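Local coordinates for probable quinone reductase Qor (NADPH:quinone reductase) (Zeta-crystallin homolog protein) (Mycobacterium tuberculosis, PDB 4RVU), which binds NADPH and probably passes electrons from it to quinone substrates, at residues R90-S95 / L110-P115. Numbering follows the deposited sequence.
Sequences RVVSAS and LTAKVP
V114 packs against two side chains of the neighbouring strand at once. Its CB sits over one face of the R90 guanidinium, toward the rim, and chi1 (-179°), placing CG1 anti to the backbone N, puts that methyl 3.8 Å from both NH1 and NH2 of R90. Its CG2 meets CG1 of V92 at 3.7 Å, the two side chains running nearly perpendicular; beta-branched residues suit this buried face, which L127 and A123 of helix 120-140 cover. The bend of R90 at chi3 (72°) brings NH1 to a weak, bent bond with O of P115, while a water links NH1 to O of V114. NH2 turns elsewhere, to V118 O and S120 OG.

Between these ends strands 90-93 and 111-113 pair antiparallel. V92 and A112 form the hydrogen-bonded pair, V92 N to A112 O and A112 N to V92 O each 2.8 Å, and the A112 methyl touches F283 of helix 280-295. On the other face CG2 of T111 presses tightly on CB of V91 (3.5 Å), while its OG1 turns to P107 O.

Where the pairing ends, S93 suits its place by both donating and accepting: OG gives a 2.6 Å bond to O of L110, approaching from above the carbonyl plane, and accepts from N of S95 in an ST turn. Beyond it, CD1 of L110 rests on S95.

Serine and a second water thus satisfy A94 N, S95 N and L110 O as the strand gives way to a turn. Both segments belong to the GroES-like domain, and A94 comes close to L273, which binds NADPH, their side chains about 4 Å apart.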
loop_
_atom_site.group_PDB
_atom_site.type_symbol
_atom_site.label_atom_id
_atom_site.label_comp_id
_atom_site.label_asym_id
_atom_site.label_seq_id
_atom_site.Cartn_x
_atom_site.Cartn_y
_atom_site.Cartn_z
ATOM N N ARG A 90 14.128 0.599 -36.168
ATOM C CA ARG A 90 13.606 1.742 -35.420
ATOM C C ARG A 90 13.192 1.216 -34.056
ATOM O O ARG A 90 12.414 0.258 -33.967
ATOM C CB ARG A 90 12.374 2.342 -36.103
ATOM C CG ARG A 90 12.646 3.106 -37.380
ATOM C CD ARG A 90 11.318 3.462 -38.072
ATOM N NE ARG A 90 10.619 4.497 -37.338
ATOM C CZ ARG A 90 9.344 4.444 -36.961
ATOM N NH1 ARG A 90 8.572 3.402 -37.270
ATOM N NH2 ARG A 90 8.839 5.452 -36.275
ATOM N N VAL A 91 13.714 1.827 -33.000
ATOM C CA VAL A 91 13.500 1.291 -31.656
ATOM C C VAL A 91 13.228 2.407 -30.666
ATOM O O VAL A 91 13.478 3.576 -30.955
ATOM C CB VAL A 91 14.700 0.457 -31.171
ATOM C CG1 VAL A 91 14.882 -0.799 -32.024
ATOM C CG2 VAL A 91 15.973 1.300 -31.127
ATOM N N VAL A 92 12.713 2.052 -29.498
ATOM C CA VAL A 92 12.445 3.050 -28.482
ATOM C C VAL A 92 12.739 2.446 -27.112
ATOM O O VAL A 92 12.490 1.265 -26.879
ATOM C CB VAL A 92 10.997 3.602 -28.596
ATOM C CG1 VAL A 92 9.961 2.489 -28.451
ATOM C CG2 VAL A 92 10.751 4.722 -27.583
ATOM N N SER A 93 13.314 3.254 -26.228
ATOM C CA SER A 93 13.637 2.799 -24.877
ATOM C C SER A 93 13.353 3.912 -23.903
ATOM O O SER A 93 13.418 5.096 -24.255
ATOM C CB SER A 93 15.109 2.393 -24.779
ATOM O OG SER A 93 15.414 1.837 -23.498
ATOM N N ALA A 94 13.022 3.524 -22.675
ATOM C CA ALA A 94 12.808 4.460 -21.581
ATOM C C ALA A 94 13.929 4.282 -20.561
ATOM O O ALA A 94 13.868 4.841 -19.466
ATOM C CB ALA A 94 11.468 4.177 -20.913
ATOM N N SER A 95 14.947 3.510 -20.934
ATOM C CA SER A 95 16.014 3.130 -20.014
ATOM C C SER A 95 17.393 3.434 -20.576
ATOM O O SER A 95 18.366 2.783 -20.220
ATOM C CB SER A 95 15.904 1.636 -19.709
ATOM O OG SER A 95 14.640 1.336 -19.154
ATOM N N LEU A 110 15.616 -3.742 -22.599
ATOM C CA LEU A 110 14.665 -2.691 -22.240
ATOM C C LEU A 110 14.461 -1.723 -23.405
ATOM O O LEU A 110 14.268 -0.519 -23.206
ATOM C CB LEU A 110 15.144 -1.936 -20.993
ATOM C CG LEU A 110 15.359 -2.806 -19.749
ATOM C CD1 LEU A 110 15.827 -1.939 -18.619
ATOM C CD2 LEU A 110 14.097 -3.553 -19.358
ATOM N N THR A 111 14.524 -2.267 -24.617
ATOM C CA THR A 111 14.289 -1.507 -25.840
ATOM C C THR A 111 13.255 -2.258 -26.668
ATOM O O THR A 111 13.342 -3.480 -26.817
ATOM C CB THR A 111 15.587 -1.363 -26.655
ATOM O OG1 THR A 111 16.561 -0.649 -25.883
ATOM C CG2 THR A 111 15.329 -0.600 -27.947
ATOM N N ALA A 112 12.287 -1.535 -27.223
ATOM C CA ALA A 112 11.257 -2.156 -28.055
ATOM C C ALA A 112 11.366 -1.682 -29.491
ATOM O O ALA A 112 11.695 -0.516 -29.745
ATOM C CB ALA A 112 9.869 -1.831 -27.512
ATOM N N LYS A 113 11.072 -2.578 -30.431
ATOM C CA LYS A 113 10.926 -2.179 -31.829
ATOM C C LYS A 113 9.676 -1.343 -31.978
ATOM O O LYS A 113 8.640 -1.672 -31.407
ATOM C CB LYS A 113 10.818 -3.408 -32.740
ATOM C CG LYS A 113 12.119 -4.193 -32.904
ATOM C CD LYS A 113 11.893 -5.464 -33.728
ATOM C CE LYS A 113 13.181 -6.268 -33.891
ATOM N NZ LYS A 113 13.001 -7.469 -34.764
ATOM N N VAL A 114 9.767 -0.263 -32.750
ATOM C CA VAL A 114 8.621 0.591 -33.011
ATOM C C VAL A 114 7.858 0.018 -34.206
ATOM O O VAL A 114 8.469 -0.360 -35.201
ATOM C CB VAL A 114 9.077 2.033 -33.309
ATOM C CG1 VAL A 114 7.883 2.947 -33.552
ATOM C CG2 VAL A 114 9.927 2.558 -32.143
ATOM N N PRO A 115 6.526 -0.094 -34.090
ATOM C CA PRO A 115 5.691 -0.592 -35.190
ATOM C C PRO A 115 5.825 0.330 -36.404
ATOM O O PRO A 115 6.084 1.529 -36.240
ATOM C CB PRO A 115 4.274 -0.520 -34.609
ATOM C CG PRO A 115 4.471 -0.622 -33.125
ATOM C CD PRO A 115 5.735 0.159 -32.870
HETATM O O HOH W 1 9.344 0.530 -37.740
HETATM O O HOH W 2 12.794 0.962 -21.361
#